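Local structure of mandelate racemase/muconate lactonizing enzyme family protein (Bradyrhizobium sp. ORS 278, 3TOY) at residues A[241-250]-A[265-273]; A[143-151]-A[327-335]. The protein belongs to the mandelate racemase/muconate lactonizing enzyme family of the enolase superfamily and holds a calcium ion in its barrel domain. One frame throughout, in Å; residues are numbered along the deposited sequence.

Contact 1: A[241-250]-A[265-273]. With CA (calcium ion), chain E.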
loop_
_atom_site.group_PDB
_atom_site.type_symbol
_atom_site.label_atom_id
_atom_site.label_comp_id
_atom_site.label_asym_id
_atom_site.label_seq_id
_atom_site.Cartn_x
_atom_site.Cartn_y
_atom_site.Cartn_z
ATOM N N LEU A 241 -21.388 -17.058 17.095
ATOM C CA LEU A 241 -20.386 -18.100 16.831
ATOM C C LEU A 241 -18.984 -17.639 17.227
ATOM O O LEU A 241 -18.639 -16.474 17.086
ATOM C CB LEU A 241 -20.411 -18.485 15.348
ATOM C CG LEU A 241 -21.777 -18.950 14.865
ATOM C CD1 LEU A 241 -21.728 -19.285 13.378
ATOM C CD2 LEU A 241 -22.163 -20.163 15.699
ATOM N N THR A 242 -18.168 -18.566 17.718
ATOM C CA THR A 242 -16.817 -18.243 18.126
ATOM C C THR A 242 -15.893 -18.107 16.922
ATOM O O THR A 242 -15.002 -17.257 16.920
ATOM C CB THR A 242 -16.309 -19.329 19.090
ATOM O OG1 THR A 242 -16.958 -19.135 20.352
ATOM C CG2 THR A 242 -14.782 -19.259 19.274
ATOM N N TRP A 243 -16.097 -18.955 15.921
ATOM C CA TRP A 243 -15.303 -18.870 14.679
ATOM C C TRP A 243 -15.956 -19.605 13.526
ATOM O O TRP A 243 -16.848 -20.460 13.734
ATOM C CB TRP A 243 -13.850 -19.336 14.912
ATOM C CG TRP A 243 -13.573 -20.842 15.023
ATOM C CD1 TRP A 243 -13.982 -21.842 14.177
ATOM C CD2 TRP A 243 -12.725 -21.460 15.997
ATOM N NE1 TRP A 243 -13.444 -23.058 14.587
ATOM C CE2 TRP A 243 -12.673 -22.839 15.702
ATOM C CE3 TRP A 243 -12.003 -20.975 17.097
ATOM C CZ2 TRP A 243 -11.940 -23.732 16.474
ATOM C CZ3 TRP A 243 -11.280 -21.870 17.866
ATOM C CH2 TRP A 243 -11.246 -23.231 17.542
ATOM N N ILE A 244 -15.583 -19.198 12.312
ATOM C CA ILE A 244 -15.954 -19.904 11.090
ATOM C C ILE A 244 -14.685 -20.532 10.554
ATOM O O ILE A 244 -13.702 -19.816 10.290
ATOM C CB ILE A 244 -16.449 -18.917 10.035
ATOM C CG1 ILE A 244 -17.680 -18.168 10.578
ATOM C CG2 ILE A 244 -16.743 -19.655 8.728
ATOM C CD1 ILE A 244 -18.966 -19.042 10.642
ATOM N N GLU A 245 -14.705 -21.847 10.319
ATOM C CA GLU A 245 -13.473 -22.574 10.036
ATOM C C GLU A 245 -13.413 -23.006 8.563
ATOM O O GLU A 245 -14.406 -23.513 8.020
ATOM C CB GLU A 245 -13.411 -23.776 10.987
ATOM C CG GLU A 245 -12.199 -24.656 10.867
ATOM C CD GLU A 245 -12.194 -25.701 11.979
ATOM O OE1 GLU A 245 -12.535 -25.323 13.131
ATOM O OE2 GLU A 245 -11.838 -26.870 11.695
ATOM N N GLU A 246 -12.254 -22.790 7.929
ATOM C CA GLU A 246 -12.023 -23.110 6.508
ATOM C C GLU A 246 -13.230 -22.856 5.615
ATOM O O GLU A 246 -13.778 -23.786 5.025
ATOM C CB GLU A 246 -11.534 -24.557 6.355
ATOM C CG GLU A 246 -10.105 -24.781 6.858
ATOM C CD GLU A 246 -9.522 -26.107 6.358
ATOM O OE1 GLU A 246 -10.222 -27.135 6.469
ATOM O OE2 GLU A 246 -8.390 -26.122 5.837
ATOM N N PRO A 247 -13.643 -21.583 5.482
ATOM C CA PRO A 247 -14.796 -21.286 4.631
ATOM C C PRO A 247 -14.554 -21.649 3.176
ATOM O O PRO A 247 -15.504 -21.970 2.475
ATOM C CB PRO A 247 -14.968 -19.768 4.768
ATOM C CG PRO A 247 -13.620 -19.281 5.234
ATOM C CD PRO A 247 -13.097 -20.373 6.114
ATOM N N VAL A 248 -13.299 -21.593 2.732
ATOM C CA VAL A 248 -12.972 -21.839 1.327
ATOM C C VAL A 248 -11.770 -22.769 1.239
ATOM O O VAL A 248 -11.200 -23.111 2.262
ATOM C CB VAL A 248 -12.719 -20.490 0.587
ATOM C CG1 VAL A 248 -13.873 -19.513 0.928
ATOM C CG2 VAL A 248 -11.394 -19.873 1.008
ATOM N N PRO A 249 -11.387 -23.205 0.021
ATOM C CA PRO A 249 -10.252 -24.127 -0.048
ATOM C C PRO A 249 -9.025 -23.642 0.721
ATOM O O PRO A 249 -8.672 -22.445 0.681
ATOM C CB PRO A 249 -9.966 -24.236 -1.549
ATOM C CG PRO A 249 -11.339 -24.018 -2.181
ATOM C CD PRO A 249 -12.016 -22.986 -1.295
ATOM N N GLN A 250 -8.375 -24.574 1.415
ATOM C CA GLN A 250 -7.224 -24.252 2.253
ATOM C C GLN A 250 -6.087 -23.582 1.470
ATOM O O GLN A 250 -5.363 -22.772 2.032
ATOM C CB GLN A 250 -6.694 -25.502 2.973
ATOM C CG GLN A 250 -6.326 -26.704 2.059
ATOM C CD GLN A 250 -4.848 -26.791 1.742
ATOM O OE1 GLN A 250 -4.060 -25.908 2.097
ATOM N NE2 GLN A 250 -4.451 -27.875 1.059
ATOM N N ILE A 265 -17.321 -12.405 11.947
ATOM C CA ILE A 265 -16.996 -13.562 12.795
ATOM C C ILE A 265 -15.562 -13.963 12.518
ATOM O O ILE A 265 -15.155 -13.969 11.360
ATOM C CB ILE A 265 -17.914 -14.771 12.457
ATOM C CG1 ILE A 265 -19.392 -14.337 12.487
ATOM C CG2 ILE A 265 -17.633 -15.938 13.431
ATOM C CD1 ILE A 265 -20.400 -15.477 12.076
ATOM N N PRO A 266 -14.787 -14.274 13.578
ATOM C CA PRO A 266 -13.393 -14.622 13.354
ATOM C C PRO A 266 -13.269 -15.806 12.404
ATOM O O PRO A 266 -14.066 -16.758 12.463
ATOM C CB PRO A 266 -12.873 -14.948 14.750
ATOM C CG PRO A 266 -13.777 -14.085 15.697
ATOM C CD PRO A 266 -15.131 -14.141 15.009
ATOM N N ILE A 267 -12.266 -15.745 11.533
ATOM C CA ILE A 267 -12.013 -16.811 10.571
ATOM C C ILE A 267 -10.891 -17.686 11.104
ATOM O O ILE A 267 -9.830 -17.181 11.472
ATOM C CB ILE A 267 -11.572 -16.208 9.225
ATOM C CG1 ILE A 267 -12.700 -15.345 8.658
ATOM C CG2 ILE A 267 -11.199 -17.300 8.228
ATOM C CD1 ILE A 267 -14.080 -16.115 8.480
ATOM N N GLN A 268 -11.150 -18.993 11.163
ATOM C CA GLN A 268 -10.193 -20.002 11.634
ATOM C C GLN A 268 -9.744 -20.853 10.431
ATOM O O GLN A 268 -10.551 -21.184 9.556
ATOM C CB GLN A 268 -10.905 -20.916 12.664
ATOM C CG GLN A 268 -10.113 -22.125 13.148
ATOM C CD GLN A 268 -8.924 -21.729 13.999
ATOM O OE1 GLN A 268 -7.908 -21.275 13.467
ATOM N NE2 GLN A 268 -9.039 -21.892 15.343
ATOM N N ALA A 269 -8.459 -21.194 10.391
ATOM C CA ALA A 269 -7.924 -22.007 9.294
ATOM C C ALA A 269 -6.599 -22.584 9.716
ATOM O O ALA A 269 -6.128 -22.307 10.802
ATOM C CB ALA A 269 -7.773 -21.177 7.994
ATOM N N GLY A 270 -5.979 -23.381 8.858
ATOM C CA GLY A 270 -4.603 -23.813 9.151
ATOM C C GLY A 270 -4.385 -25.313 9.283
ATOM O O GLY A 270 -3.246 -25.787 9.204
ATOM N N GLU A 271 -5.459 -26.074 9.431
ATOM C CA GLU A 271 -5.268 -27.517 9.678
ATOM C C GLU A 271 -4.718 -28.226 8.457
ATOM O O GLU A 271 -4.272 -29.367 8.550
ATOM C CB GLU A 271 -6.583 -28.177 10.097
ATOM C CG GLU A 271 -7.564 -28.438 8.941
ATOM C CD GLU A 271 -8.972 -28.682 9.461
ATOM O OE1 GLU A 271 -9.465 -27.853 10.241
ATOM O OE2 GLU A 271 -9.594 -29.695 9.086
ATOM N N ASN A 272 -4.762 -27.568 7.297
ATOM C CA ASN A 272 -4.256 -28.179 6.085
ATOM C C ASN A 272 -3.019 -27.516 5.457
ATOM O O ASN A 272 -2.570 -27.941 4.376
ATOM C CB ASN A 272 -5.402 -28.343 5.059
ATOM C CG ASN A 272 -6.415 -29.358 5.527
ATOM O OD1 ASN A 272 -6.022 -30.439 5.936
ATOM N ND2 ASN A 272 -7.698 -29.001 5.541
ATOM N N TRP A 273 -2.446 -26.519 6.138
ATOM C CA TRP A 273 -1.259 -25.843 5.642
ATOM C C TRP A 273 0.015 -26.604 6.021
ATOM O O TRP A 273 0.074 -27.308 7.051
ATOM C CB TRP A 273 -1.184 -24.383 6.125
ATOM C CG TRP A 273 -2.386 -23.564 5.726
ATOM C CD1 TRP A 273 -3.197 -23.780 4.649
ATOM C CD2 TRP A 273 -2.881 -22.378 6.370
ATOM N NE1 TRP A 273 -4.189 -22.815 4.605
ATOM C CE2 TRP A 273 -4.006 -21.943 5.642
ATOM C CE3 TRP A 273 -2.481 -21.640 7.498
ATOM C CZ2 TRP A 273 -4.759 -20.826 6.014
ATOM C CZ3 TRP A 273 -3.244 -20.505 7.874
ATOM C CH2 TRP A 273 -4.357 -20.125 7.132
HETATM CA CA CA E . -11.701 -28.758 10.366
HETATM O O HOH W 1 -6.030 -24.847 6.436
HETATM O O HOH W 2 -11.974 -27.579 8.445
HETATM O O HOH W 3 -11.653 -30.220 12.336
#
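The OE2 oxygen of Glu246 is gripped by two donors: the amide of Asn272 gives ND2 to its syn lone pair at 3.0 Å, and water 1 donates to it. That water also accepts from Gly270 N and Asn272 N, so one water molecule ties the carboxylate to the turn from Gly270 to Trp273. Lys297 holds the other end of the Asn272 amide. The Glu246 carboxylate stacks on that of Glu271, planes 21° apart, and Glu246 OE1 accepts a hydrogen bond from water 2, itself a calcium ligand; Glu246 is thus a second-shell residue. The metal itself is bound by Glu245 OE2 at 2.3 Å and by both oxygens of Glu271, with Asp219 completing the protein ligands. Glu245 OE2 and Glu271 OE1 lie 3.0 Å apart because both bind the ion. CG of Glu245 lies anti to its backbone N (chi1 -179°), and the extended chain carries OE2 to the metal while OE1 accepts from Trp243 NE1 through its anti lone pair and meets Lys188 in a salt bridge. CB of Gln268 sits over the five-membered ring of Trp243, 3.6 Å from its centroid, a CH-pi contact. On the face away from Glu245 and Gln268, Ile244 CG1 packs on Ile265 CG2 at 3.6 Å, against Ile233 of helix 226-236. The backbones pair in parallel: Gln268 N donates to Ile244 O at 2.8 Å, flanked by bonds from Ile244 N to Pro266 O and Glu246 N to Gln268 O. At the C-terminal ends of successive parallel barrel strands, Asp219, Glu245 and Glu271 form the acidic metal site characteristic of the enolase superfamily.

Contact 2: A[143-151]-A[327-335]. With P4C (O-acetaldehydyl-hexaethylene glycol), chain H.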
loop_
_atom_site.group_PDB
_atom_site.type_symbol
_atom_site.label_atom_id
_atom_site.label_comp_id
_atom_site.label_asym_id
_atom_site.label_seq_id
_atom_site.Cartn_x
_atom_site.Cartn_y
_atom_site.Cartn_z
ATOM N N GLY A 143 11.993 -39.891 31.176
ATOM C CA GLY A 143 10.921 -40.187 32.126
ATOM C C GLY A 143 10.047 -38.975 32.412
ATOM O O GLY A 143 9.543 -38.805 33.530
ATOM N N LYS A 144 9.851 -38.140 31.391
ATOM C CA LYS A 144 9.081 -36.906 31.539
ATOM C C LYS A 144 8.144 -36.754 30.365
ATOM O O LYS A 144 8.418 -37.265 29.287
ATOM C CB LYS A 144 10.003 -35.701 31.579
ATOM C CG LYS A 144 10.756 -35.554 32.872
ATOM C CD LYS A 144 11.958 -34.646 32.681
ATOM C CE LYS A 144 12.538 -34.250 34.027
ATOM N NZ LYS A 144 13.794 -33.501 33.828
ATOM N N PRO A 145 7.018 -36.069 30.585
ATOM C CA PRO A 145 6.153 -35.718 29.461
ATOM C C PRO A 145 6.888 -34.741 28.527
ATOM O O PRO A 145 7.699 -33.924 28.980
ATOM C CB PRO A 145 4.959 -35.021 30.128
ATOM C CG PRO A 145 5.443 -34.572 31.471
ATOM C CD PRO A 145 6.492 -35.602 31.878
ATOM N N VAL A 146 6.603 -34.808 27.237
ATOM C CA VAL A 146 7.239 -33.862 26.302
ATOM C C VAL A 146 7.051 -32.409 26.753
ATOM O O VAL A 146 7.979 -31.607 26.642
ATOM C CB VAL A 146 6.726 -34.035 24.862
ATOM C CG1 VAL A 146 7.234 -32.884 23.948
ATOM C CG2 VAL A 146 7.155 -35.403 24.309
ATOM N N VAL A 147 5.866 -32.059 27.255
ATOM C CA VAL A 147 5.629 -30.658 27.668
ATOM C C VAL A 147 6.678 -30.149 28.660
ATOM O O VAL A 147 7.136 -29.020 28.557
ATOM C CB VAL A 147 4.181 -30.421 28.189
ATOM C CG1 VAL A 147 3.915 -31.247 29.442
ATOM C CG2 VAL A 147 3.911 -28.904 28.467
ATOM N N GLU A 148 7.094 -30.979 29.625
ATOM C CA GLU A 148 8.186 -30.562 30.528
ATOM C C GLU A 148 9.535 -30.430 29.833
ATOM O O GLU A 148 10.333 -29.553 30.190
ATOM C CB GLU A 148 8.298 -31.519 31.733
ATOM C CG GLU A 148 7.107 -31.358 32.660
ATOM C CD GLU A 148 7.068 -32.402 33.768
ATOM O OE1 GLU A 148 8.064 -33.154 33.929
ATOM O OE2 GLU A 148 6.036 -32.454 34.473
ATOM N N LEU A 149 9.801 -31.266 28.834
ATOM C CA LEU A 149 11.037 -31.121 28.085
ATOM C C LEU A 149 11.073 -29.740 27.417
ATOM O O LEU A 149 12.132 -29.124 27.303
ATOM C CB LEU A 149 11.140 -32.189 27.004
ATOM C CG LEU A 149 11.298 -33.646 27.438
ATOM C CD1 LEU A 149 11.680 -34.449 26.222
ATOM C CD2 LEU A 149 12.354 -33.761 28.527
ATOM N N LEU A 150 9.896 -29.270 27.003
ATOM C CA LEU A 150 9.762 -27.999 26.278
ATOM C C LEU A 150 9.749 -26.761 27.189
ATOM O O LEU A 150 9.560 -25.624 26.711
ATOM C CB LEU A 150 8.501 -28.046 25.409
ATOM C CG LEU A 150 8.492 -29.172 24.368
ATOM C CD1 LEU A 150 7.150 -29.233 23.617
ATOM C CD2 LEU A 150 9.688 -29.059 23.406
ATOM N N GLY A 151 9.958 -26.967 28.489
ATOM C CA GLY A 151 10.088 -25.852 29.437
ATOM C C GLY A 151 8.751 -25.413 29.996
ATOM O O GLY A 151 8.667 -24.379 30.663
ATOM N N SER A 327 -1.175 -32.793 21.000
ATOM C CA SER A 327 -1.503 -31.359 21.069
ATOM C C SER A 327 -1.455 -30.829 22.492
ATOM O O SER A 327 -1.056 -29.692 22.740
ATOM C CB SER A 327 -2.869 -31.095 20.446
ATOM O OG SER A 327 -2.829 -31.371 19.062
ATOM N N ALA A 328 -1.859 -31.663 23.444
ATOM C CA ALA A 328 -1.863 -31.264 24.835
ATOM C C ALA A 328 -0.466 -30.963 25.346
ATOM O O ALA A 328 -0.310 -30.277 26.332
ATOM C CB ALA A 328 -2.515 -32.347 25.677
ATOM N N HIS A 329 0.554 -31.503 24.674
ATOM C CA HIS A 329 1.926 -31.272 25.099
ATOM C C HIS A 329 2.538 -29.992 24.532
ATOM O O HIS A 329 3.520 -29.488 25.078
ATOM C CB HIS A 329 2.841 -32.445 24.723
ATOM C CG HIS A 329 2.654 -33.656 25.583
ATOM N ND1 HIS A 329 3.445 -33.911 26.685
ATOM C CD2 HIS A 329 1.778 -34.685 25.498
ATOM C CE1 HIS A 329 3.051 -35.043 27.249
ATOM N NE2 HIS A 329 2.046 -35.537 26.546
ATOM N N VAL A 330 1.987 -29.472 23.433
ATOM C CA VAL A 330 2.549 -28.242 22.852
ATOM C C VAL A 330 1.734 -26.969 23.150
ATOM O O VAL A 330 2.311 -25.891 23.251
ATOM C CB VAL A 330 2.826 -28.359 21.322
ATOM C CG1 VAL A 330 4.076 -29.229 21.071
ATOM C CG2 VAL A 330 1.603 -28.884 20.586
ATOM N N LEU A 331 0.424 -27.096 23.334
ATOM C CA LEU A 331 -0.374 -25.912 23.686
ATOM C C LEU A 331 0.105 -25.172 24.947
ATOM O O LEU A 331 0.099 -23.932 24.995
ATOM C CB LEU A 331 -1.862 -26.254 23.710
ATOM C CG LEU A 331 -2.421 -26.307 22.293
ATOM C CD1 LEU A 331 -3.746 -27.085 22.222
ATOM C CD2 LEU A 331 -2.608 -24.873 21.743
ATOM N N PRO A 332 0.564 -25.917 25.981
ATOM C CA PRO A 332 1.023 -25.216 27.178
ATOM C C PRO A 332 2.246 -24.327 26.984
ATOM O O PRO A 332 2.525 -23.497 27.850
ATOM C CB PRO A 332 1.349 -26.370 28.165
ATOM C CG PRO A 332 0.446 -27.493 27.700
ATOM C CD PRO A 332 0.494 -27.381 26.186
ATOM N N VAL A 333 2.999 -24.503 25.892
ATOM C CA VAL A 333 4.161 -23.648 25.645
ATOM C C VAL A 333 3.954 -22.725 24.435
ATOM O O VAL A 333 4.911 -22.155 23.910
ATOM C CB VAL A 333 5.459 -24.463 25.489
ATOM C CG1 VAL A 333 5.796 -25.185 26.848
ATOM C CG2 VAL A 333 5.335 -25.469 24.328
ATOM N N THR A 334 2.699 -22.588 24.026
ATOM C CA THR A 334 2.324 -21.799 22.844
ATOM C C THR A 334 1.812 -20.465 23.395
ATOM O O THR A 334 0.808 -20.440 24.113
ATOM C CB THR A 334 1.216 -22.502 22.054
ATOM O OG1 THR A 334 1.697 -23.779 21.595
ATOM C CG2 THR A 334 0.715 -21.651 20.831
ATOM N N PRO A 335 2.521 -19.361 23.098
ATOM C CA PRO A 335 2.165 -18.097 23.722
ATOM C C PRO A 335 0.707 -17.722 23.528
ATOM O O PRO A 335 0.082 -17.207 24.464
ATOM C CB PRO A 335 3.075 -17.083 23.025
ATOM C CG PRO A 335 4.307 -17.892 22.681
ATOM C CD PRO A 335 3.725 -19.243 22.259
HETATM O O1 P4C H . 8.496 -20.574 20.429
HETATM C C2 P4C H . 7.844 -21.759 20.910
HETATM C C3 P4C H . 8.008 -21.904 22.421
HETATM O O4 P4C H . 9.201 -22.633 22.730
HETATM C C5 P4C H . 9.044 -23.463 23.893
HETATM C C6 P4C H . 10.359 -24.119 24.309
HETATM O O7 P4C H . 10.688 -25.188 23.423
HETATM C C8 P4C H . 12.063 -25.587 23.420
HETATM C C9 P4C H . 12.302 -26.449 22.181
HETATM O O10 P4C H . 13.119 -25.740 21.242
HETATM C C11 P4C H . 13.015 -26.236 19.907
HETATM C C12 P4C H . 13.696 -25.255 18.954
HETATM O O13 P4C H . 12.877 -24.101 18.726
HETATM C C14 P4C H . 13.354 -23.326 17.620
HETATM C C15 P4C H . 12.620 -21.988 17.573
HETATM O O16 P4C H . 11.413 -22.120 16.816
#
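With chi1 at -75°, the imidazole of His329 is swung out from its helix so that ND1 faces the first turn of helix 146-149; on the other side, chi1 of Val147 (63°) leaves CG2 anti to the backbone N and directed at Pro332. The backbone N-H of Val147 donates to ND1 over 3.1 Å, with 155° at the hydrogen, and the donor lies close to the ring plane. ND1 therefore acts as an acceptor, while NE2 is hydrogen-bonded to Lys364 O. Held at both nitrogens, the ring is fixed in its rotation and probably neutral, with its proton on NE2. Val146 N also comes near ND1, but at a poor angle that makes no bond. CB of Pro145, the N-cap residue, meets the ring edge at CE1, 3.5 Å away and near the ring plane.

Beyond the imidazole the side chains that meet are apolar. Val147 CG2 presses on Pro332 CB at 3.6 Å, the two side chains crossing at about a right angle. His329 O is buried against Val147 CB, 3.3 Å away, and has no polar partner in the model. Leu150 sends CD1 to Val330 CG1 at 4.0 Å, and its CB faces Val333 CG1 at 4.2 Å. Leu150 and Val333 also border the bound o-acetaldehydyl-hexaethylene glycol. Gly151, with positive phi, closes helix 146-149 in a Schellman motif. Helix 300-314 packs against both segments, through Leu305 against Leu150 and through Ile301 and Trp304 against Val330; Trp135 of helix 122-142 also touches Leu150, Val104 of a neighbouring subunit packs on Val333, and strand 340-342 lies behind helix 324-330, where Leu340 touches Ala328 and Leu331.

Contact 2 brackets contact 1 along the chain: 143-151 comes first, then 241-250 and 265-273, and finally 327-335. Their centres lie 25 Å apart and their nearest atoms about 10 Å apart, so neither touches the other. Contact 1 joins adjacent strands, 243-245 and 267-269, of the sheet that also includes 157-162 and 340-342. Contact 2 instead brings helix 146-149, from the N-terminal family region, against helix 324-330, which precedes strand 340-342. The chain between its segments thus runs through much of the barrel before returning, and contact 2 links the N-terminal region to late barrel elements while contact 1 supplies two of the three protein ligands of the calcium site.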